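PDB 3I09: periplasmic branched-chain amino acid-binding protein from Burkholderia mallei, which probably captures branched-chain amino acids or related small molecules in the periplasm for an ABC transporter, and here holds acetoacetic acid in its pocket. Local coordinates for residues Asp19-Gly24 with Ser278-Asp283; Leu74-Thr79 with Ile99-Gly104; Phe144-Asp149 with Gly173-Pro178. All coordinates share one frame; numbering follows the deposited sequence.

Contact 1: residues Asp19-Gly24 with Ser278-Asp283; sequences DIDGQG and SLQAAD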
ATOM      1  N   ASP A  19       5.644  10.502  -4.852  1.00 13.97           N
ATOM      2  CA  ASP A  19       6.897   9.809  -5.198  1.00 13.69           C
ATOM      3  C   ASP A  19       6.742   8.324  -5.101  1.00 12.70           C
ATOM      4  O   ASP A  19       7.314   7.597  -5.897  1.00 12.96           O
ATOM      5  CB  ASP A  19       8.063  10.236  -4.290  1.00 14.99           C
ATOM      6  CG  ASP A  19       8.524  11.640  -4.530  1.00 21.90           C
ATOM      7  OD1 ASP A  19       8.376  12.157  -5.656  1.00 29.94           O
ATOM      8  OD2 ASP A  19       9.065  12.224  -3.564  1.00 29.42           O
ATOM      9  N   ILE A  20       5.981   7.845  -4.116  1.00 11.77           N
ATOM     10  CA  ILE A  20       5.877   6.395  -3.883  1.00 11.99           C
ATOM     11  C   ILE A  20       4.911   5.711  -4.890  1.00 12.29           C
ATOM     12  O   ILE A  20       4.897   4.489  -5.035  1.00 12.24           O
ATOM     13  CB  ILE A  20       5.435   6.079  -2.413  1.00 12.77           C
ATOM     14  CG1 ILE A  20       4.089   6.722  -2.088  1.00 11.71           C
ATOM     15  CG2 ILE A  20       6.488   6.516  -1.391  1.00 13.73           C
ATOM     16  CD1 ILE A  20       3.508   6.234  -0.773  1.00 13.49           C
ATOM     17  N   ASP A  21       4.088   6.497  -5.578  1.00 11.50           N
ATOM     18  CA  ASP A  21       3.109   5.973  -6.524  1.00 12.19           C
ATOM     19  C   ASP A  21       3.006   6.992  -7.651  1.00 11.21           C
ATOM     20  O   ASP A  21       3.916   7.052  -8.524  1.00 12.71           O
ATOM     21  CB  ASP A  21       1.758   5.662  -5.823  1.00 12.16           C
ATOM     22  CG  ASP A  21       0.759   4.950  -6.741  1.00 17.67           C
ATOM     23  OD1 ASP A  21       1.206   4.121  -7.606  1.00 18.80           O
ATOM     24  OD2 ASP A  21      -0.485   5.180  -6.600  1.00 18.84           O
ATOM     25  N   GLY A  22       1.972   7.831  -7.649  1.00 12.04           N
ATOM     26  CA  GLY A  22       1.935   8.985  -8.558  1.00 11.51           C
ATOM     27  C   GLY A  22       2.189   8.667 -10.032  1.00 12.75           C
ATOM     28  O   GLY A  22       1.703   7.649 -10.557  1.00 12.47           O
ATOM     29  N   GLN A  23       2.911   9.566 -10.713  1.00 12.17           N
ATOM     30  CA  GLN A  23       3.211   9.439 -12.132  1.00 13.37           C
ATOM     31  C   GLN A  23       3.950   8.132 -12.449  1.00 12.53           C
ATOM     32  O   GLN A  23       3.752   7.539 -13.496  1.00 12.17           O
ATOM     33  CB  GLN A  23       4.023  10.660 -12.644  1.00 13.57           C
ATOM     34  CG  GLN A  23       4.810  10.398 -13.973  1.00 19.50           C
ATOM     35  N   GLY A  24       4.806   7.697 -11.536  1.00 12.44           N
ATOM     36  CA  GLY A  24       5.535   6.440 -11.688  1.00 12.20           C
ATOM     37  C   GLY A  24       4.605   5.250 -11.774  1.00 11.98           C
ATOM     38  O   GLY A  24       4.798   4.328 -12.560  1.00 11.83           O
ATOM     39  N   SER A 278       7.280  -0.754  -4.066  1.00  9.50           N
ATOM     40  CA  SER A 278       6.366  -1.891  -4.108  1.00 10.33           C
ATOM     41  C   SER A 278       4.967  -1.517  -4.718  1.00 10.88           C
ATOM     42  O   SER A 278       4.313  -2.361  -5.330  1.00 10.58           O
ATOM     43  CB  SER A 278       6.204  -2.497  -2.710  1.00 10.89           C
ATOM     44  OG  SER A 278       5.634  -1.556  -1.804  1.00 10.39           O
ATOM     45  N   LEU A 279       4.547  -0.256  -4.582  1.00  9.26           N
ATOM     46  CA  LEU A 279       3.289   0.183  -5.181  1.00 10.29           C
ATOM     47  C   LEU A 279       3.360   0.248  -6.688  1.00  9.95           C
ATOM     48  O   LEU A 279       2.437  -0.140  -7.375  1.00 10.87           O
ATOM     49  CB  LEU A 279       2.847   1.535  -4.590  1.00 10.64           C
ATOM     50  CG  LEU A 279       2.765   1.628  -3.082  1.00 11.29           C
ATOM     51  CD1 LEU A 279       2.256   3.004  -2.701  1.00  9.81           C
ATOM     52  CD2 LEU A 279       1.868   0.522  -2.460  1.00 10.02           C
ATOM     53  N   GLN A 280       4.455   0.798  -7.214  1.00 11.53           N
ATOM     54  CA  GLN A 280       4.650   0.911  -8.639  1.00 11.42           C
ATOM     55  C   GLN A 280       4.749  -0.469  -9.308  1.00 11.53           C
ATOM     56  O   GLN A 280       4.114  -0.714 -10.346  1.00 11.13           O
ATOM     57  CB  GLN A 280       5.859   1.824  -8.912  1.00 12.14           C
ATOM     58  CG  GLN A 280       5.516   3.297  -8.573  1.00 12.32           C
ATOM     59  CD  GLN A 280       6.640   4.153  -8.036  1.00 12.77           C
ATOM     60  OE1 GLN A 280       7.746   3.678  -7.721  1.00 11.53           O
ATOM     61  NE2 GLN A 280       6.359   5.463  -7.931  1.00 10.24           N
ATOM     62  N   ALA A 281       5.473  -1.384  -8.666  1.00 11.03           N
ATOM     63  CA  ALA A 281       5.475  -2.816  -9.059  1.00 10.79           C
ATOM     64  C   ALA A 281       4.093  -3.448  -9.048  1.00  9.61           C
ATOM     65  O   ALA A 281       3.644  -4.082 -10.029  1.00 10.28           O
ATOM     66  CB  ALA A 281       6.453  -3.631  -8.136  1.00 10.77           C
ATOM     67  N   ALA A 282       3.388  -3.278  -7.933  1.00  9.68           N
ATOM     68  CA  ALA A 282       2.013  -3.808  -7.785  1.00  9.67           C
ATOM     69  C   ALA A 282       1.025  -3.224  -8.804  1.00  9.77           C
ATOM     70  O   ALA A 282       0.166  -3.950  -9.314  1.00  9.85           O
ATOM     71  CB  ALA A 282       1.515  -3.579  -6.375  1.00  9.58           C
ATOM     72  N   ASP A 283       1.166  -1.927  -9.139  1.00 10.32           N
ATOM     73  CA  ASP A 283       0.351  -1.310 -10.185  1.00 11.25           C
ATOM     74  C   ASP A 283       0.465  -2.095 -11.501  1.00 10.50           C
ATOM     75  O   ASP A 283      -0.562  -2.424 -12.141  1.00 11.08           O
ATOM     76  CB  ASP A 283       0.764   0.152 -10.453  1.00 11.73           C
ATOM     77  CG  ASP A 283       0.407   1.135  -9.332  1.00 15.77           C
ATOM     78  OD1 ASP A 283      -0.535   0.886  -8.551  1.00 16.01           O
ATOM     79  OD2 ASP A 283       1.115   2.200  -9.262  1.00 15.75           O
TER
HETATM   80  O   HOH W   1      -1.278   2.642  -6.321  1.00 21.59           O
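Gln280 reaches from the first turn of helix 278-297 into the loop that leads to helix 22-36, its side-chain amide bound to two carbonyls of that loop in the N-terminal lobe of this type I periplasmic binding protein. NE2 donates both hydrogen bonds. The one to Asp21 O is 3.0 Å long with an N-H...O angle of 161°; NE2 lies in the carbonyl plane on a lone pair, and Asp21 O lies in the plane of the Gln280 amide. The second, to Asp19 O at 3.1 Å, is more bent (139°), and NE2 stands above that carbonyl plane. Two acceptors on NE2, together with Ser277 N bound to OE1, fix the rotation of the amide. A bend of the chain at chi2 carries the amide to this loop, and CG lies 3.9 Å from Gly24 C.

Apolar contact comes from Leu279 and Ile20, whose side chains run alongside each other and point the same way; their CD1 atoms meet at 4.0 Å. Leu279 CB also rests 3.6 Å from Ile20 O, an oxygen that accepts a hydrogen bond from Ser277 OG. Ile20 belongs to the acetoacetic acid pocket, so this packing borders the ligand site, and Phe232 touches both aliphatic side chains.

Acidic groups form the remaining part. The carboxylates of Asp21 and Asp283 are turned 45° against each other, and Asp21 OD1 approaches Asp283 OD2 to 2.5 Å. Asp21 OD2 is hydrogen-bonded to Thr11 OG1 as well. A water spans the pair, donating to Asp21 OD2 at 2.7 Å and to Asp283 OD1 at 2.9 Å.

Contact 2: residues Leu74-Thr79 with Ile99-Gly104; sequences LLVGGT and INIGAG. With AAE (acetoacetic acid), chain C.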
ATOM      1  N   LEU A  74     -12.046  -1.051 -15.710  1.00 11.80           N
ATOM      2  CA  LEU A  74     -11.283  -1.242 -14.457  1.00 11.25           C
ATOM      3  C   LEU A  74     -10.956   0.116 -13.840  1.00 11.85           C
ATOM      4  O   LEU A  74     -10.446   1.010 -14.532  1.00 11.19           O
ATOM      5  CB  LEU A  74      -9.955  -1.962 -14.718  1.00 11.48           C
ATOM      6  CG  LEU A  74      -8.939  -2.016 -13.560  1.00 11.31           C
ATOM      7  CD1 LEU A  74      -9.478  -2.851 -12.375  1.00 11.73           C
ATOM      8  CD2 LEU A  74      -7.550  -2.545 -14.018  1.00 10.57           C
ATOM      9  N   LEU A  75     -11.209   0.226 -12.538  1.00 11.94           N
ATOM     10  CA  LEU A  75     -10.710   1.322 -11.709  1.00 11.96           C
ATOM     11  C   LEU A  75      -9.563   0.818 -10.854  1.00 11.77           C
ATOM     12  O   LEU A  75      -9.707  -0.134 -10.046  1.00 11.75           O
ATOM     13  CB  LEU A  75     -11.812   1.919 -10.848  1.00 11.18           C
ATOM     14  CG  LEU A  75     -11.412   3.073  -9.937  1.00 11.91           C
ATOM     15  CD1 LEU A  75     -10.924   4.275 -10.779  1.00 11.37           C
ATOM     16  CD2 LEU A  75     -12.578   3.461  -8.955  1.00 12.32           C
ATOM     17  N   VAL A  76      -8.402   1.431 -11.053  1.00 11.44           N
ATOM     18  CA  VAL A  76      -7.224   1.164 -10.242  1.00 11.12           C
ATOM     19  C   VAL A  76      -7.115   2.282  -9.229  1.00 12.57           C
ATOM     20  O   VAL A  76      -6.950   3.441  -9.603  1.00 12.30           O
ATOM     21  CB  VAL A  76      -5.919   1.089 -11.040  1.00 11.86           C
ATOM     22  CG1 VAL A  76      -4.716   0.771 -10.082  1.00 10.83           C
ATOM     23  CG2 VAL A  76      -6.046  -0.003 -12.150  1.00 12.02           C
ATOM     24  N   GLY A  77      -7.175   1.909  -7.956  1.00 12.02           N
ATOM     25  CA  GLY A  77      -7.116   2.847  -6.842  1.00 12.94           C
ATOM     26  C   GLY A  77      -5.677   3.009  -6.392  1.00 11.76           C
ATOM     27  O   GLY A  77      -4.976   2.038  -6.096  1.00 11.82           O
ATOM     28  N   GLY A  78      -5.235   4.259  -6.282  1.00 12.41           N
ATOM     29  CA  GLY A  78      -3.894   4.547  -5.799  1.00 11.56           C
ATOM     30  C   GLY A  78      -3.862   4.833  -4.309  1.00 12.09           C
ATOM     31  O   GLY A  78      -4.485   4.136  -3.504  1.00 10.89           O
ATOM     32  N   THR A  79      -3.079   5.829  -3.938  1.00 11.14           N
ATOM     33  CA  THR A  79      -2.811   6.120  -2.538  1.00 10.78           C
ATOM     34  C   THR A  79      -3.996   6.851  -1.880  1.00 10.21           C
ATOM     35  O   THR A  79      -4.917   7.320  -2.551  1.00 10.78           O
ATOM     36  CB  THR A  79      -1.509   6.936  -2.411  1.00 10.69           C
ATOM     37  OG1 THR A  79      -1.558   8.058  -3.290  1.00 10.84           O
ATOM     38  CG2 THR A  79      -0.257   6.067  -2.789  1.00 10.26           C
ATOM     39  N   ILE A  99      -9.623  -2.390  -8.283  1.00 10.07           N
ATOM     40  CA  ILE A  99      -8.441  -2.940  -7.674  1.00  9.98           C
ATOM     41  C   ILE A  99      -7.671  -1.812  -7.024  1.00 10.86           C
ATOM     42  O   ILE A  99      -7.256  -0.846  -7.683  1.00 10.67           O
ATOM     43  CB  ILE A  99      -7.568  -3.666  -8.688  1.00 11.37           C
ATOM     44  CG1 ILE A  99      -8.385  -4.756  -9.357  1.00 12.21           C
ATOM     45  CG2 ILE A  99      -6.351  -4.265  -7.968  1.00  9.95           C
ATOM     46  CD1 ILE A  99      -7.608  -5.521 -10.444  1.00 12.74           C
ATOM     47  N   ASN A 100      -7.538  -1.888  -5.709  1.00 10.88           N
ATOM     48  CA  ASN A 100      -6.776  -0.891  -4.970  1.00 10.52           C
ATOM     49  C   ASN A 100      -5.369  -1.366  -4.618  1.00 10.18           C
ATOM     50  O   ASN A 100      -5.189  -2.454  -4.052  1.00 11.04           O
ATOM     51  CB  ASN A 100      -7.478  -0.450  -3.710  1.00 11.53           C
ATOM     52  CG  ASN A 100      -6.784   0.770  -3.106  1.00 11.75           C
ATOM     53  OD1 ASN A 100      -5.708   0.639  -2.542  1.00 13.46           O
ATOM     54  ND2 ASN A 100      -7.362   1.967  -3.312  1.00 14.46           N
ATOM     55  N   ILE A 101      -4.374  -0.557  -5.010  1.00 10.48           N
ATOM     56  CA  ILE A 101      -2.977  -0.851  -4.703  1.00 10.64           C
ATOM     57  C   ILE A 101      -2.409   0.073  -3.614  1.00 11.28           C
ATOM     58  O   ILE A 101      -1.832  -0.387  -2.611  1.00 11.19           O
ATOM     59  CB  ILE A 101      -2.076  -0.701  -5.965  1.00 11.94           C
ATOM     60  CG1 ILE A 101      -2.263  -1.889  -6.930  1.00 14.75           C
ATOM     61  CG2 ILE A 101      -0.604  -0.623  -5.571  1.00 11.80           C
ATOM     62  CD1 ILE A 101      -3.583  -2.036  -7.469  1.00 18.72           C
ATOM     63  N   GLY A 102      -2.539   1.384  -3.810  1.00 10.90           N
ATOM     64  CA  GLY A 102      -1.758   2.306  -3.010  1.00 11.17           C
ATOM     65  C   GLY A 102      -2.211   2.501  -1.572  1.00 11.70           C
ATOM     66  O   GLY A 102      -1.396   2.894  -0.729  1.00 12.38           O
ATOM     67  N   ALA A 103      -3.486   2.224  -1.290  1.00 11.50           N
ATOM     68  CA  ALA A 103      -4.080   2.497   0.007  1.00 12.00           C
ATOM     69  C   ALA A 103      -3.983   1.280   0.901  1.00 13.09           C
ATOM     70  O   ALA A 103      -3.981   0.151   0.441  1.00 13.37           O
ATOM     71  CB  ALA A 103      -5.551   2.942  -0.139  1.00 11.02           C
ATOM     72  N   GLY A 104      -3.854   1.527   2.198  1.00 11.63           N
ATOM     73  CA  GLY A 104      -3.677   0.469   3.154  1.00 12.24           C
ATOM     74  C   GLY A 104      -4.810   0.022   4.022  1.00 11.85           C
ATOM     75  O   GLY A 104      -4.760  -1.077   4.531  1.00 11.43           O
TER
HETATM   76  O1  AAE C 501      -3.702   4.201   2.808  1.00 12.11           O
HETATM   77  C2  AAE C 501      -3.082   5.276   2.887  1.00 12.90           C
HETATM   78  O3  AAE C 501      -3.661   6.375   3.032  1.00 10.60           O
HETATM   79  C4  AAE C 501      -1.563   5.235   2.867  1.00 12.11           C
HETATM   80  C5  AAE C 501      -1.029   5.402   1.471  1.00 16.14           C
HETATM   81  O8  AAE C 501      -1.780   5.325   0.470  1.00 11.84           O
HETATM   82  C9  AAE C 501       0.465   5.498   1.366  1.00 12.93           C
HETATM   83  O   HOH W   2      -7.161   5.002  -3.214  1.00 16.54           O
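Gly77 O receives two backbone N-H groups where strands 72-77 and 97-100 end: Ile101 N at 2.9 Å, in the carbonyl plane, and Gly102 N in a weak bond. Just before this, Ile99 N donates to Leu75 O and Gly77 N to Ile99 O at 2.8 Å, the parallel pairing of a beta-alpha-beta unit. Beyond the strands, both segments turn to the ligand. Gly104 N gives acetoacetic acid O1 a nearly straight bond of 2.7 Å (168°), while Thr79 CA comes within 3.3 Å of its O8.

Asn100 braces the ligand-binding turn through its side-chain amide. Its OD1 accepts from Ala103 N at 3.0 Å on a lone pair, an Asx motif; ND2 donates to a water that lies 2.8 Å from Gly78 O and so can bridge the two segments. Apolar flanks are Leu74 CD1 on Ile99 CG1 (3.7 Å) and Val76 CG1 on Ile101 CD1.

Further out, strand 5-11 pairs with 72-77 on the side away from 97-100, helix 81-94 packs on Leu75, Asn100 and Ala103, and helix 278-297 meets Leu74 and Ile101.

Contact 3: residues Phe144-Asp149 with Gly173-Pro178; sequences FFLTAD and GEVRHP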
ATOM      1  N   PHE A 144       3.548   4.535  22.153  1.00 13.49           N
ATOM      2  CA  PHE A 144       2.773   5.764  21.980  1.00 14.10           C
ATOM      3  C   PHE A 144       2.659   5.987  20.472  1.00 13.54           C
ATOM      4  O   PHE A 144       3.656   5.882  19.736  1.00 14.39           O
ATOM      5  CB  PHE A 144       3.440   6.958  22.662  1.00 13.98           C
ATOM      6  CG  PHE A 144       2.544   8.183  22.778  1.00 17.40           C
ATOM      7  CD1 PHE A 144       2.487   9.116  21.757  1.00 19.78           C
ATOM      8  CD2 PHE A 144       1.755   8.384  23.917  1.00 19.07           C
ATOM      9  CE1 PHE A 144       1.669  10.236  21.875  1.00 20.28           C
ATOM     10  CE2 PHE A 144       0.945   9.509  24.038  1.00 19.93           C
ATOM     11  CZ  PHE A 144       0.900  10.422  23.012  1.00 20.49           C
ATOM     12  N   PHE A 145       1.450   6.265  19.994  1.00 12.46           N
ATOM     13  CA  PHE A 145       1.237   6.443  18.537  1.00 12.68           C
ATOM     14  C   PHE A 145       1.208   7.905  18.118  1.00 13.90           C
ATOM     15  O   PHE A 145       0.605   8.778  18.812  1.00 13.89           O
ATOM     16  CB  PHE A 145      -0.023   5.731  18.058  1.00 12.26           C
ATOM     17  CG  PHE A 145       0.070   4.241  18.111  1.00 12.65           C
ATOM     18  CD1 PHE A 145       0.629   3.550  17.064  1.00 11.57           C
ATOM     19  CD2 PHE A 145      -0.363   3.532  19.225  1.00 14.74           C
ATOM     20  CE1 PHE A 145       0.769   2.172  17.107  1.00 15.51           C
ATOM     21  CE2 PHE A 145      -0.255   2.135  19.268  1.00 13.19           C
ATOM     22  CZ  PHE A 145       0.319   1.466  18.214  1.00 15.17           C
ATOM     23  N   LEU A 146       1.859   8.169  16.978  1.00 13.57           N
ATOM     24  CA  LEU A 146       1.678   9.415  16.234  1.00 13.74           C
ATOM     25  C   LEU A 146       0.853   9.018  15.015  1.00 14.43           C
ATOM     26  O   LEU A 146       1.324   8.267  14.154  1.00 14.18           O
ATOM     27  CB  LEU A 146       3.023   9.991  15.806  1.00 13.94           C
ATOM     28  CG  LEU A 146       3.051  11.266  14.972  1.00 15.80           C
ATOM     29  CD1 LEU A 146       2.396  12.447  15.713  1.00 16.83           C
ATOM     30  CD2 LEU A 146       4.491  11.636  14.586  1.00 18.12           C
ATOM     31  N   THR A 147      -0.370   9.526  14.917  1.00 13.05           N
ATOM     32  CA  THR A 147      -1.338   8.962  13.992  1.00 13.39           C
ATOM     33  C   THR A 147      -1.895  10.019  13.047  1.00 13.89           C
ATOM     34  O   THR A 147      -2.471  11.033  13.502  1.00 14.45           O
ATOM     35  CB  THR A 147      -2.499   8.351  14.783  1.00 14.58           C
ATOM     36  OG1 THR A 147      -1.979   7.337  15.668  1.00 15.10           O
ATOM     37  CG2 THR A 147      -3.598   7.770  13.861  1.00 13.83           C
ATOM     38  N   ALA A 148      -1.793   9.763  11.748  1.00 13.12           N
ATOM     39  CA  ALA A 148      -2.397  10.642  10.751  1.00 13.38           C
ATOM     40  C   ALA A 148      -3.922  10.621  10.926  1.00 12.52           C
ATOM     41  O   ALA A 148      -4.545   9.557  10.985  1.00 12.72           O
ATOM     42  CB  ALA A 148      -2.030  10.225   9.323  1.00 11.94           C
ATOM     43  N   ASP A 149      -4.505  11.810  10.952  1.00 14.25           N
ATOM     44  CA  ASP A 149      -5.923  11.996  11.277  1.00 13.91           C
ATOM     45  C   ASP A 149      -6.847  11.776  10.102  1.00 14.98           C
ATOM     46  O   ASP A 149      -7.464  12.722   9.608  1.00 14.97           O
ATOM     47  CB  ASP A 149      -6.134  13.411  11.870  1.00 14.53           C
ATOM     48  CG  ASP A 149      -7.534  13.601  12.489  1.00 17.39           C
ATOM     49  OD1 ASP A 149      -8.244  12.592  12.754  1.00 16.14           O
ATOM     50  OD2 ASP A 149      -7.922  14.790  12.714  1.00 20.45           O
ATOM     51  N   GLY A 173      -0.757   5.783  24.893  1.00 18.68           N
ATOM     52  CA  GLY A 173      -1.515   6.890  24.350  1.00 18.25           C
ATOM     53  C   GLY A 173      -1.289   7.052  22.857  1.00 18.18           C
ATOM     54  O   GLY A 173      -0.567   6.263  22.221  1.00 15.62           O
ATOM     55  N   GLU A 174      -1.913   8.091  22.319  1.00 17.37           N
ATOM     56  CA  GLU A 174      -1.761   8.483  20.933  0.50 17.09           C
ATOM     57  C   GLU A 174      -1.907  10.002  20.803  1.00 16.98           C
ATOM     58  O   GLU A 174      -2.552  10.646  21.663  1.00 14.56           O
ATOM     59  CB  GLU A 174      -2.811   7.755  20.084  0.50 17.78           C
ATOM     60  CG  GLU A 174      -4.276   8.177  20.314  0.50 19.98           C
ATOM     61  CD  GLU A 174      -4.812   9.041  19.164  0.50 22.04           C
ATOM     62  OE1 GLU A 174      -5.548   8.501  18.301  0.50 21.92           O
ATOM     63  OE2 GLU A 174      -4.488  10.253  19.129  0.50 21.81           O
ATOM     64  N   VAL A 175      -1.332  10.572  19.754  1.00 14.98           N
ATOM     65  CA  VAL A 175      -1.570  11.962  19.379  1.00 15.31           C
ATOM     66  C   VAL A 175      -1.821  11.995  17.871  1.00 16.40           C
ATOM     67  O   VAL A 175      -1.156  11.290  17.115  1.00 15.17           O
ATOM     68  CB  VAL A 175      -0.419  12.934  19.779  1.00 16.33           C
ATOM     69  CG1 VAL A 175       0.906  12.606  19.061  1.00 14.25           C
ATOM     70  CG2 VAL A 175      -0.844  14.377  19.509  1.00 15.88           C
ATOM     71  N   ARG A 176      -2.813  12.770  17.438  1.00 17.22           N
ATOM     72  CA  ARG A 176      -3.187  12.869  16.016  1.00 17.38           C
ATOM     73  C   ARG A 176      -2.530  14.061  15.390  1.00 18.11           C
ATOM     74  O   ARG A 176      -2.238  15.073  16.081  1.00 16.44           O
ATOM     75  CB  ARG A 176      -4.669  13.084  15.863  1.00 19.66           C
ATOM     76  CG  ARG A 176      -5.492  12.006  16.452  1.00 20.41           C
ATOM     77  CD  ARG A 176      -6.050  11.082  15.457  1.00 21.70           C
ATOM     78  NE  ARG A 176      -7.018  10.213  16.121  1.00 19.62           N
ATOM     79  CZ  ARG A 176      -8.329  10.344  16.088  1.00 21.09           C
ATOM     80  NH1 ARG A 176      -8.915  11.301  15.372  1.00 21.93           N
ATOM     81  NH2 ARG A 176      -9.063   9.467  16.747  1.00 20.83           N
ATOM     82  N   HIS A 177      -2.231  13.925  14.092  1.00 15.87           N
ATOM     83  CA  HIS A 177      -1.743  15.027  13.321  1.00 15.02           C
ATOM     84  C   HIS A 177      -2.526  15.081  12.025  1.00 13.59           C
ATOM     85  O   HIS A 177      -2.956  14.053  11.545  1.00 14.27           O
ATOM     86  CB  HIS A 177      -0.242  14.922  13.063  1.00 13.99           C
ATOM     87  CG  HIS A 177       0.175  13.774  12.162  1.00 13.20           C
ATOM     88  ND1 HIS A 177       0.161  13.871  10.792  1.00 13.48           N
ATOM     89  CD2 HIS A 177       0.661  12.541  12.453  1.00 14.73           C
ATOM     90  CE1 HIS A 177       0.606  12.730  10.270  1.00 16.81           C
ATOM     91  NE2 HIS A 177       0.935  11.915  11.261  1.00 15.59           N
ATOM     92  N   PRO A 178      -2.692  16.280  11.455  1.00 13.95           N
ATOM     93  CA  PRO A 178      -3.320  16.385  10.163  1.00 14.72           C
ATOM     94  C   PRO A 178      -2.478  15.722   9.073  1.00 16.04           C
ATOM     95  O   PRO A 178      -1.247  15.691   9.161  1.00 15.96           O
ATOM     96  CB  PRO A 178      -3.408  17.903   9.932  1.00 15.83           C
ATOM     97  CG  PRO A 178      -2.314  18.491  10.777  1.00 15.06           C
ATOM     98  CD  PRO A 178      -2.260  17.592  11.970  1.00 14.36           C
TER
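Strands 142-148 and 170-177 are the first and last elements of a beta-alpha-beta unit, with helix 151-166 between them, in the four-stranded parallel sheet of the second lobe. Their short segments run at 16° to each other. The pairing is parallel, in register from Phe145-Glu174 to Ala148-His177: Val175 N donates to Phe145 O at 2.8 Å and Thr147 N to Val175 O, with Phe145 N to Gly173 O before them and His177 N to Thr147 O after. Asp149 N to His177 O closes the series.

On the face carrying Phe144, Leu146 and Val175, the Phe144 ring lies over the neighbouring backbone, with Gly173 C 3.4 Å above its plane and offset toward the rim. Val175 CG1 meets the ring at its edge and also touches Leu146 CD1 at 3.7 Å. Farther along, Ala148 CA sits over the His177 ring, 3.8 Å from its centroid and 19° off the normal, a CH-pi contact. His177 CG stands between its own backbone N and carbonyl carbon (chi1 67°), which brings the ring back over the adjacent strand; ND1 donates to Pro178 O and NE2 is hydrogen-bonded to Asn203 ND2. Helix 185-193 packs on this face.

The other face carries Glu174, Arg176 and Thr147, whose OG1 is hydrogen-bonded to Glu157. In one of two conformers of Glu174, its OE1 also pairs with Arg176 NE. Across the strands, Arg176 NH1 forms a salt bridge with Asp149 OD1 (3.0 Å), coming from above the carboxylate plane.

In the fold
Contacts 1 and 2 are neighbours in the N-terminal lobe, their centres about 10 Å apart, and they touch: Ile101 CG2 lies 3.3 Å from Asp283 OD1, and Asp21 CB lies 3.7 Å from Thr79 CG2. Contact 3 belongs to the other lobe, in a separate sheet, with its centre about 26 Å from that of contact 1 and about 24 Å from that of contact 2. Along the chain, contact 2 closes before contact 3 opens, and both fall between the two halves of contact 1. The chain thus returns to the first lobe after building much of the second, as in other type I binding proteins, whose ligand lies between the lobes.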